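Local coordinates for shikimate dehydrogenase (NADP(+)) (Peptoclostridium difficile, PDB 5DZS), which probably catalyses the reversible NADPH-linked reduction of 3-dehydroshikimate to shikimate, the fourth of seven steps on the route to chorismate, at residues Y64-M69 with I82-T87; F74-A79 with Y96-D101; I178-P183 with D208-P213; S193-S198 with T216-I221. One frame throughout, in Å; residues are numbered along the deposited sequence.

Interaction 1 of 4, residues Y64-M69 with I82-T87. With SO4 (sulfate ion), chain D.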
# COMPACT_ATOMS: atom_id res chain seq x y z
N TYR B 64 -15.55 9.48 14.87
CA TYR B 64 -15.97 8.27 14.16
C TYR B 64 -14.89 7.26 13.83
O TYR B 64 -15.19 6.27 13.18
CB TYR B 64 -16.66 8.67 12.83
CG TYR B 64 -17.87 9.58 12.98
CD1 TYR B 64 -18.85 9.29 13.91
CD2 TYR B 64 -18.05 10.70 12.19
CE1 TYR B 64 -19.96 10.11 14.06
CE2 TYR B 64 -19.15 11.53 12.32
CZ TYR B 64 -20.09 11.22 13.27
OH TYR B 64 -21.20 12.01 13.45
N LYS B 65 -13.66 7.48 14.29
CA LYS B 65 -12.59 6.57 13.87
C LYS B 65 -12.79 5.12 14.31
O LYS B 65 -12.33 4.20 13.65
CB LYS B 65 -11.23 7.08 14.29
CG LYS B 65 -10.86 8.44 13.73
CD LYS B 65 -9.45 8.77 14.25
CE LYS B 65 -8.92 10.10 13.84
NZ LYS B 65 -7.59 10.21 14.53
N GLU B 66 -13.43 4.92 15.46
CA GLU B 66 -13.72 3.56 15.94
C GLU B 66 -15.07 3.05 15.44
O GLU B 66 -15.18 1.90 14.97
CB GLU B 66 -13.65 3.51 17.49
CG GLU B 66 -12.28 3.91 18.01
CD GLU B 66 -12.11 3.97 19.53
OE1 GLU B 66 -12.73 3.17 20.27
OE2 GLU B 66 -11.32 4.81 19.98
N ARG B 67 -16.10 3.91 15.53
CA ARG B 67 -17.47 3.52 15.17
C ARG B 67 -17.66 3.18 13.70
O ARG B 67 -18.59 2.45 13.37
CB ARG B 67 -18.52 4.56 15.60
CG ARG B 67 -18.59 4.79 17.11
CD ARG B 67 -20.00 4.99 17.67
NE ARG B 67 -20.75 6.18 17.25
CZ ARG B 67 -21.74 6.18 16.34
NH1 ARG B 67 -22.38 7.31 16.04
NH2 ARG B 67 -22.10 5.05 15.75
N ILE B 68 -16.81 3.71 12.83
CA ILE B 68 -16.92 3.41 11.41
C ILE B 68 -16.45 1.99 11.04
O ILE B 68 -16.86 1.46 10.00
CB ILE B 68 -16.11 4.44 10.58
CG1 ILE B 68 -16.63 4.50 9.13
CG2 ILE B 68 -14.61 4.15 10.60
CD1 ILE B 68 -18.04 5.00 9.01
N MET B 69 -15.64 1.37 11.89
CA MET B 69 -15.05 0.06 11.54
C MET B 69 -16.05 -1.02 11.22
O MET B 69 -15.84 -1.80 10.27
CB MET B 69 -14.07 -0.39 12.63
CG MET B 69 -12.92 0.61 12.79
SD MET B 69 -11.63 0.16 13.94
CE MET B 69 -11.01 -1.33 13.19
N ILE B 82 -4.23 -1.00 16.08
CA ILE B 82 -4.46 0.32 16.72
C ILE B 82 -5.88 0.38 17.27
O ILE B 82 -6.08 0.94 18.33
CB ILE B 82 -4.15 1.44 15.63
CG1 ILE B 82 -2.65 1.77 15.67
CG2 ILE B 82 -4.92 2.74 15.80
CD1 ILE B 82 -1.88 1.57 14.40
N GLY B 83 -6.85 -0.22 16.55
CA GLY B 83 -8.28 -0.23 16.90
C GLY B 83 -9.09 0.98 16.36
O GLY B 83 -10.11 1.38 16.94
N ALA B 84 -8.68 1.51 15.21
CA ALA B 84 -9.34 2.70 14.63
C ALA B 84 -8.93 2.83 13.18
O ALA B 84 -7.84 2.35 12.80
CB ALA B 84 -8.92 3.95 15.36
N VAL B 85 -9.78 3.51 12.40
CA VAL B 85 -9.57 3.76 10.99
C VAL B 85 -9.67 5.24 10.69
O VAL B 85 -10.61 5.88 11.14
CB VAL B 85 -10.60 2.97 10.17
CG1 VAL B 85 -10.76 3.49 8.73
CG2 VAL B 85 -10.21 1.50 10.17
N ASN B 86 -8.71 5.80 9.93
CA ASN B 86 -8.82 7.19 9.47
C ASN B 86 -8.79 7.35 7.96
O ASN B 86 -8.87 8.48 7.49
CB ASN B 86 -7.76 8.07 10.11
CG ASN B 86 -6.39 7.84 9.55
OD1 ASN B 86 -6.14 6.92 8.77
ND2 ASN B 86 -5.48 8.72 9.93
N THR B 87 -8.71 6.24 7.22
CA THR B 87 -8.61 6.29 5.75
C THR B 87 -9.41 5.12 5.21
O THR B 87 -9.17 3.98 5.61
CB THR B 87 -7.14 6.22 5.30
OG1 THR B 87 -6.41 7.33 5.85
CG2 THR B 87 -7.00 6.23 3.79
S SO4 D . -12.26 8.86 17.89
O1 SO4 D . -11.06 9.69 18.10
O2 SO4 D . -13.22 9.10 19.02
O3 SO4 D . -12.94 9.18 16.61
O4 SO4 D . -11.86 7.44 17.90
O HOH W 1 -6.38 11.01 11.84
O HOH W 2 -11.77 0.31 18.76

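Interaction 2 of 4, residues F74-A79 with Y96-D101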
# COMPACT_ATOMS: atom_id res chain seq x y z
N PHE B 74 -13.04 -4.79 4.81
CA PHE B 74 -11.72 -5.27 5.10
C PHE B 74 -11.00 -4.19 5.88
O PHE B 74 -11.14 -3.02 5.56
CB PHE B 74 -10.94 -5.58 3.81
CG PHE B 74 -11.64 -6.54 2.91
CD1 PHE B 74 -11.67 -7.89 3.22
CD2 PHE B 74 -12.29 -6.09 1.76
CE1 PHE B 74 -12.34 -8.79 2.39
CE2 PHE B 74 -12.93 -6.99 0.94
CZ PHE B 74 -12.97 -8.32 1.26
N ILE B 75 -10.26 -4.59 6.89
CA ILE B 75 -9.47 -3.70 7.72
C ILE B 75 -8.00 -4.10 7.69
O ILE B 75 -7.64 -5.25 7.98
CB ILE B 75 -10.00 -3.65 9.15
CG1 ILE B 75 -11.49 -3.22 9.11
CG2 ILE B 75 -9.17 -2.68 9.98
CD1 ILE B 75 -12.19 -3.17 10.44
N SER B 76 -7.16 -3.15 7.30
CA SER B 76 -5.72 -3.40 7.20
C SER B 76 -5.16 -3.74 8.58
O SER B 76 -5.64 -3.24 9.59
CB SER B 76 -5.09 -2.18 6.54
OG SER B 76 -3.72 -2.37 6.28
N PRO B 77 -4.15 -4.62 8.68
CA PRO B 77 -3.65 -5.05 9.97
C PRO B 77 -3.21 -3.97 10.93
O PRO B 77 -3.45 -4.10 12.11
CB PRO B 77 -2.49 -5.98 9.60
CG PRO B 77 -2.83 -6.51 8.25
CD PRO B 77 -3.53 -5.37 7.57
N GLU B 78 -2.60 -2.89 10.44
CA GLU B 78 -2.20 -1.82 11.35
C GLU B 78 -3.42 -1.13 11.98
O GLU B 78 -3.36 -0.64 13.11
CB GLU B 78 -1.28 -0.78 10.66
CG GLU B 78 -1.97 0.34 9.89
CD GLU B 78 -2.66 -0.10 8.63
OE1 GLU B 78 -2.46 -1.27 8.21
OE2 GLU B 78 -3.38 0.75 8.01
N ALA B 79 -4.52 -1.03 11.24
CA ALA B 79 -5.74 -0.43 11.78
C ALA B 79 -6.40 -1.34 12.82
O ALA B 79 -6.96 -0.88 13.82
CB ALA B 79 -6.71 -0.09 10.65
N TYR B 96 -12.33 -0.69 2.29
CA TYR B 96 -11.09 -1.08 2.96
C TYR B 96 -10.68 0.03 3.90
O TYR B 96 -10.62 1.21 3.49
CB TYR B 96 -9.97 -1.27 1.94
CG TYR B 96 -10.16 -2.45 1.00
CD1 TYR B 96 -11.09 -2.41 -0.04
CD2 TYR B 96 -9.39 -3.57 1.12
CE1 TYR B 96 -11.26 -3.49 -0.87
CE2 TYR B 96 -9.54 -4.64 0.28
CZ TYR B 96 -10.48 -4.60 -0.70
OH TYR B 96 -10.65 -5.67 -1.59
N GLY B 97 -10.41 -0.32 5.13
CA GLY B 97 -9.99 0.63 6.15
C GLY B 97 -8.51 0.54 6.50
O GLY B 97 -7.98 -0.57 6.69
N TYR B 98 -7.89 1.71 6.65
CA TYR B 98 -6.48 1.85 6.98
C TYR B 98 -6.32 2.90 8.06
O TYR B 98 -7.24 3.67 8.34
CB TYR B 98 -5.67 2.32 5.75
CG TYR B 98 -5.83 1.47 4.52
CD1 TYR B 98 -6.93 1.62 3.67
CD2 TYR B 98 -4.90 0.52 4.19
CE1 TYR B 98 -7.09 0.83 2.57
CE2 TYR B 98 -5.03 -0.24 3.03
CZ TYR B 98 -6.14 -0.06 2.22
OH TYR B 98 -6.30 -0.84 1.08
N ASN B 99 -5.14 2.93 8.67
CA ASN B 99 -4.86 3.95 9.67
C ASN B 99 -3.50 4.52 9.45
O ASN B 99 -2.48 3.82 9.63
CB ASN B 99 -4.99 3.39 11.07
CG ASN B 99 -4.88 4.47 12.12
OD1 ASN B 99 -3.94 5.28 12.07
ND2 ASN B 99 -5.81 4.50 13.05
N THR B 100 -3.44 5.78 9.07
CA THR B 100 -2.17 6.41 8.90
C THR B 100 -1.69 7.14 10.18
O THR B 100 -0.64 7.83 10.12
CB THR B 100 -2.28 7.45 7.86
OG1 THR B 100 -3.18 8.46 8.39
CG2 THR B 100 -2.79 6.86 6.51
N ASP B 101 -2.39 7.02 11.33
CA ASP B 101 -1.96 7.74 12.57
C ASP B 101 -0.57 7.34 13.11
O ASP B 101 0.20 8.23 13.54
CB ASP B 101 -3.00 7.63 13.72
CG ASP B 101 -4.14 8.63 13.58
OD1 ASP B 101 -4.01 9.61 12.83
OD2 ASP B 101 -5.18 8.45 14.27

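Interaction 3 of 4, residues I178-P183 with D208-P213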
# COMPACT_ATOMS: atom_id res chain seq x y z
N ILE B 178 4.79 15.25 26.87
CA ILE B 178 3.34 15.28 27.06
C ILE B 178 2.74 15.54 25.67
O ILE B 178 3.06 16.54 25.00
CB ILE B 178 2.88 16.26 28.15
CG1 ILE B 178 1.37 16.10 28.41
CG2 ILE B 178 3.25 17.70 27.82
CD1 ILE B 178 0.89 16.83 29.65
N LEU B 179 1.86 14.64 25.27
CA LEU B 179 1.24 14.68 23.95
C LEU B 179 -0.28 14.86 24.08
O LEU B 179 -0.96 14.10 24.79
CB LEU B 179 1.60 13.42 23.19
CG LEU B 179 1.09 13.30 21.74
CD1 LEU B 179 2.03 12.46 20.89
CD2 LEU B 179 -0.32 12.74 21.68
N ASN B 180 -0.78 15.90 23.42
CA ASN B 180 -2.21 16.17 23.42
C ASN B 180 -2.95 15.46 22.29
O ASN B 180 -2.81 15.83 21.12
CB ASN B 180 -2.49 17.66 23.28
CG ASN B 180 -3.98 17.95 23.23
OD1 ASN B 180 -4.76 17.35 23.98
ND2 ASN B 180 -4.39 18.85 22.35
N ALA B 181 -3.74 14.45 22.66
CA ALA B 181 -4.57 13.72 21.70
C ALA B 181 -6.06 14.04 21.92
O ALA B 181 -6.92 13.30 21.45
CB ALA B 181 -4.34 12.22 21.82
N THR B 182 -6.36 15.13 22.63
CA THR B 182 -7.74 15.55 22.90
C THR B 182 -8.16 16.58 21.86
O THR B 182 -7.32 17.18 21.21
CB THR B 182 -7.90 16.19 24.29
OG1 THR B 182 -7.36 17.53 24.31
CG2 THR B 182 -7.24 15.35 25.38
N PRO B 183 -9.48 16.79 21.70
CA PRO B 183 -9.92 17.80 20.75
C PRO B 183 -9.83 19.23 21.32
O PRO B 183 -10.29 20.17 20.67
CB PRO B 183 -11.38 17.41 20.48
CG PRO B 183 -11.82 16.70 21.71
CD PRO B 183 -10.61 16.05 22.31
N ASP B 208 1.49 18.63 20.23
CA ASP B 208 0.05 18.84 20.07
C ASP B 208 -0.36 18.34 18.69
O ASP B 208 0.15 18.82 17.70
CB ASP B 208 -0.30 20.33 20.25
CG ASP B 208 -1.79 20.56 20.49
OD1 ASP B 208 -2.59 19.61 20.35
OD2 ASP B 208 -2.14 21.70 20.85
N LEU B 209 -1.28 17.39 18.64
CA LEU B 209 -1.72 16.87 17.34
C LEU B 209 -2.65 17.85 16.63
O LEU B 209 -2.89 17.73 15.42
CB LEU B 209 -2.38 15.50 17.48
CG LEU B 209 -1.50 14.41 18.10
CD1 LEU B 209 -2.17 13.04 18.02
CD2 LEU B 209 -0.11 14.36 17.46
N ILE B 210 -3.15 18.83 17.36
CA ILE B 210 -4.01 19.85 16.79
C ILE B 210 -3.19 20.85 16.01
O ILE B 210 -2.02 21.12 16.33
CB ILE B 210 -4.76 20.64 17.89
CG1 ILE B 210 -5.65 19.71 18.73
CG2 ILE B 210 -5.56 21.78 17.30
CD1 ILE B 210 -6.71 18.97 17.93
N TYR B 211 -3.78 21.37 14.95
CA TYR B 211 -3.15 22.44 14.21
C TYR B 211 -4.15 23.56 14.02
O TYR B 211 -5.27 23.34 13.56
CB TYR B 211 -2.63 22.02 12.83
CG TYR B 211 -2.20 23.25 12.07
CD1 TYR B 211 -1.06 23.95 12.45
CD2 TYR B 211 -2.95 23.74 11.01
CE1 TYR B 211 -0.66 25.09 11.78
CE2 TYR B 211 -2.57 24.88 10.33
CZ TYR B 211 -1.42 25.56 10.72
OH TYR B 211 -1.04 26.69 10.05
N ASN B 212 -3.74 24.76 14.40
CA ASN B 212 -4.54 25.95 14.18
C ASN B 212 -3.57 27.11 13.89
O ASN B 212 -2.60 27.32 14.63
CB ASN B 212 -5.47 26.26 15.36
CG ASN B 212 -4.74 26.47 16.66
OD1 ASN B 212 -3.57 26.11 16.80
ND2 ASN B 212 -5.43 27.04 17.64
N PRO B 213 -3.79 27.82 12.78
CA PRO B 213 -2.94 28.95 12.43
C PRO B 213 -2.65 29.90 13.60
O PRO B 213 -1.54 30.44 13.68
CB PRO B 213 -3.75 29.66 11.35
CG PRO B 213 -4.49 28.55 10.66
CD PRO B 213 -4.74 27.49 11.70

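Interaction 4 of 4, residues S193-S198 with T216-I221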
# COMPACT_ATOMS: atom_id res chain seq x y z
N SER B 193 -6.37 25.25 27.31
CA SER B 193 -5.46 24.13 27.27
C SER B 193 -6.06 22.94 28.01
O SER B 193 -6.73 23.12 29.02
CB SER B 193 -4.14 24.52 27.92
OG SER B 193 -3.31 23.40 28.14
N PRO B 194 -5.82 21.71 27.54
CA PRO B 194 -6.35 20.53 28.23
C PRO B 194 -5.73 20.32 29.62
O PRO B 194 -6.28 19.58 30.43
CB PRO B 194 -5.95 19.37 27.31
CG PRO B 194 -4.81 19.89 26.51
CD PRO B 194 -5.04 21.35 26.34
N VAL B 195 -4.59 20.96 29.87
CA VAL B 195 -3.91 20.86 31.15
C VAL B 195 -3.40 22.22 31.59
O VAL B 195 -3.12 23.10 30.77
CB VAL B 195 -2.73 19.87 31.12
CG1 VAL B 195 -3.23 18.45 30.97
CG2 VAL B 195 -1.73 20.23 30.02
N SER B 196 -3.29 22.37 32.90
CA SER B 196 -2.83 23.61 33.49
C SER B 196 -1.33 23.82 33.30
O SER B 196 -0.57 22.89 33.02
CB SER B 196 -3.12 23.59 34.99
OG SER B 196 -2.42 22.52 35.61
N LYS B 197 -0.94 25.07 33.49
CA LYS B 197 0.45 25.50 33.41
C LYS B 197 1.32 24.69 34.39
O LYS B 197 2.46 24.36 34.09
CB LYS B 197 0.52 26.99 33.76
CG LYS B 197 1.87 27.63 33.53
CD LYS B 197 1.91 29.11 33.89
CE LYS B 197 1.72 29.35 35.39
NZ LYS B 197 1.94 30.78 35.76
N SER B 198 0.76 24.37 35.56
CA SER B 198 1.46 23.60 36.59
C SER B 198 1.83 22.19 36.13
O SER B 198 2.87 21.65 36.54
CB SER B 198 0.61 23.50 37.85
OG SER B 198 0.33 24.79 38.36
N THR B 216 -2.22 27.00 19.51
CA THR B 216 -2.98 26.52 20.66
C THR B 216 -2.44 27.08 21.98
O THR B 216 -1.25 27.39 22.10
CB THR B 216 -2.93 24.99 20.75
OG1 THR B 216 -1.58 24.57 20.97
CG2 THR B 216 -3.47 24.36 19.48
N GLU B 217 -3.32 27.20 22.96
CA GLU B 217 -2.93 27.69 24.28
C GLU B 217 -1.91 26.72 24.89
O GLU B 217 -0.97 27.13 25.56
CB GLU B 217 -4.15 27.83 25.18
CG GLU B 217 -3.86 28.39 26.57
CD GLU B 217 -3.37 29.83 26.56
OE1 GLU B 217 -3.32 30.45 25.48
OE2 GLU B 217 -3.03 30.36 27.64
N PHE B 218 -2.13 25.43 24.65
CA PHE B 218 -1.24 24.37 25.13
C PHE B 218 0.21 24.67 24.72
O PHE B 218 1.10 24.74 25.57
CB PHE B 218 -1.74 23.03 24.56
CG PHE B 218 -0.90 21.83 24.90
CD1 PHE B 218 -0.82 21.35 26.19
CD2 PHE B 218 -0.30 21.08 23.88
CE1 PHE B 218 -0.07 20.22 26.49
CE2 PHE B 218 0.43 19.94 24.17
CZ PHE B 218 0.55 19.51 25.47
N LEU B 219 0.44 24.87 23.42
CA LEU B 219 1.79 25.18 22.93
C LEU B 219 2.22 26.60 23.26
O LEU B 219 3.40 26.87 23.44
CB LEU B 219 1.90 24.94 21.42
CG LEU B 219 1.65 23.50 20.98
CD1 LEU B 219 1.94 23.35 19.49
CD2 LEU B 219 2.49 22.53 21.80
N ARG B 220 1.25 27.50 23.33
CA ARG B 220 1.53 28.88 23.67
C ARG B 220 2.05 28.93 25.11
O ARG B 220 3.00 29.66 25.40
CB ARG B 220 0.30 29.76 23.40
CG ARG B 220 0.43 31.23 23.76
CD ARG B 220 -0.36 32.11 22.79
NE ARG B 220 -1.62 31.50 22.33
CZ ARG B 220 -2.85 31.93 22.65
NH1 ARG B 220 -3.91 31.28 22.17
NH2 ARG B 220 -3.03 32.98 23.44
N ILE B 221 1.47 28.12 25.99
CA ILE B 221 1.95 28.04 27.39
C ILE B 221 3.33 27.38 27.44
O ILE B 221 4.19 27.79 28.22
CB ILE B 221 0.98 27.26 28.30
CG1 ILE B 221 -0.34 28.03 28.48
CG2 ILE B 221 1.60 27.02 29.69
CD1 ILE B 221 -1.43 27.23 29.17

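Interaction 1 of 4, residues Y64-M69 with I82-T87
Part of the probable shikimate pocket is built here, where the turn carrying K65, the predicted proton acceptor, lies against the chain that leaves helix 77-82 and leads to N86, a predicted shikimate ligand. K65 O takes the N-H of V85 at 2.9 Å, nearly straight at 169° but tilted out of the carbonyl plane. The K65 side chain leaves beside its own backbone N (chi1 -60°) and then runs fully extended, its CB passing the carbonyl of V85. Its far end comes alongside N86: one water accepts from both K65 NZ and N86 ND2. M69 closes the other end, its sulfur SD set 3.5 Å from A84 N at the Schellman turn, where G83 takes the positive phi that ends the helix. M69 CG also meets V85 CG2 at 3.9 Å. E66 lays its CG against G83 O, and a second water donates to that carbonyl and, weakly, to E66 OE1. A sulfate accepts from K65 N through O3 at 3.0 Å and from G128 N at the start of helix 128-139. Around the contact, D101 at the head of helix 101-111 forms a salt bridge with K65, T100 bonds N86 ND2, and K131 of helix 128-139 pairs with E66, while N86 and T87 form a classic beta bulge facing Y98, where strand 87-91 begins.

Interaction 2 of 4, residues F74-A79 with Y96-D101
This is a parallel strand pairing at the outer edge of the six-stranded mixed sheet of the substrate-binding domain, continued past the strand ends by a glutamate from the first turn of helix 77-82. Strand 74-75 pairs with strand 94-98, F74 beside Y96 and I75 beside G97. G97 N bonds F74 O, and S76 N bonds G97 O, each at 2.8 Å.

F74 and Y96 project from the same face of the sheet and run side by side. Both have CG beside the backbone N, and the rings, inclined by 32°, sit obliquely: F74 CD2 rests over one face of Y96 near its rim, 3.4 Å from Y96 CZ. Y96 also packs against the second subunit, whose own Y96 touches S76, P77 and E78, so this edge takes part in the dimer interface. Farther along, S76 CB lies 3.6 Å from Y98 CD2, and A79 CB packs on N99 CB at 3.9 Å.

Beyond the strand, N99 ND2 bonds A84 O. D101, a predicted shikimate ligand at the start of helix 101-111, is held by a salt bridge to K65 and a bond from Q239.

E78 holds this corner. Its CG stands between the backbone N and the carbonyl carbon (chi1 86°), and the chain bends back so that the carboxylate bridges S76 on its own side and N99 on the other: S76 OG donates to the syn lone pair of OE1 at 2.6 Å, and N99 N meets OE2 on its anti side at 2.9 Å, with an N-H...O angle of 169°.

Interaction 3 of 4, residues I178-P183 with D208-P213
N180 and D208 meet as neighbours at the ends of parallel strands 177-180 and 205-208, their side chains lying alongside on one face of the sheet. In each, CG is anti to the backbone N, which brings N180 ND2 to D208 OD1 at 2.8 Å. The carboxylate oxygen lies close to the amide plane, whereas the amide nitrogen comes in from above the carboxylate, the two planes being turned 61° apart. From the other face of the carboxylate, I210 N reaches the same OD1 at 3.1 Å in an Asx turn. Two N-H groups thus grip one buried oxygen from opposite faces.

The backbone link beside it is weak, L209 N to N180 O at 3.3 Å. L209 then sends CD1 obliquely across L179, 4.1 Å from its CD2, and one residue on, I210 lays CD1 3.8 Å from T182 O.

What orients the N180 amide is its own loop. N180 OD1 takes T182 OG1 in the carbonyl plane, on a lone pair, at 2.6 Å, and T182 N from above that plane, a second Asx turn. With OD1 held twice, the amide's rotation is fixed and ND2 is left facing D208. D208 has its other oxygen, OD2, bonded to T216 OG1 at the start of helix 217-224.

L209 is predicted to contact NADP(+) and Y211, farther along, shikimate, so the chain leaving strand 205-208 probably passes both ligand sites. Strand 120-124 flanks strand 177-180 through L124, F218 of helix 217-224 packs on both N180 and D208, and M235 of helix 233-248 lies against L209.

Interaction 4 of 4, residues S193-S198 with T216-I221
F218 meets three successive residues of the loop before helix 197-200. With CG anti to its backbone N (chi1 177°), its ring is carried off the first turn of helix 217-224 and offers its edge to that loop. Near the ring plane, S193 OG stands 3.8 Å from CD1 of F218, and V195 CG2 lies 3.9 Å from its CE1. The V195 methyl that does this is the one between the backbone N and the carbonyl carbon. P194 crosses F218 at about a right angle and brings its CD to 4.1 Å from F218 CB, at the root of the side chain.

S193 points its CB at the helix, while OG, anti to the backbone N (chi1 169°), donates to V195 O at 2.7 Å, in the carbonyl plane and on a lone pair, which sets the hydroxyl beside F218. I221 sends CD1 to within 4.0 Å of S193 CB. The other branch of I221, CG2, crosses K197 and meets its CG at 3.9 Å, before the lysine bends at chi3 and leads its amine away.

E217 also leans on S193, its CG 4.1 Å from S193 CB, then folds at chi2 so that OE1 hangs over the centre of the R220 guanidinium, a pairing of charge alone, since the oxygen stands above the guanidinium plane.

The helix begins with T216 as its N-cap, OG1 accepting from L219 N. I200 of helix 197-200 closes over S193, V195, F218 and I221. The whole is largely apolar helix-to-loop packing on one face of the parallel sheet of the Rossmann-like NADP(+)-binding domain, with F218 reaching down to strands 177-180 and 205-208.

From the N terminus, interaction 1 closes the loop that runs through strand 74-75 and helix 77-82, and interaction 2 crosses it, since 74-79 lies between 64-69 and 82-87 while 96-101 follows both. The two touch through T87 O and Y98 N and together join the edge of the substrate-binding sheet to the predicted shikimate site. Interactions 3 and 4 come later in the chain and cross in the same way: 193-198 lies between 178-183 and 208-213, and 216-221 follows. D208 OD2 with T216 OG1 ties the strand ends to helix 217-224, and P194 on N180 ties in the loop before helix 197-200. Interaction 4 lies across the chain's centre from interactions 1 and 2.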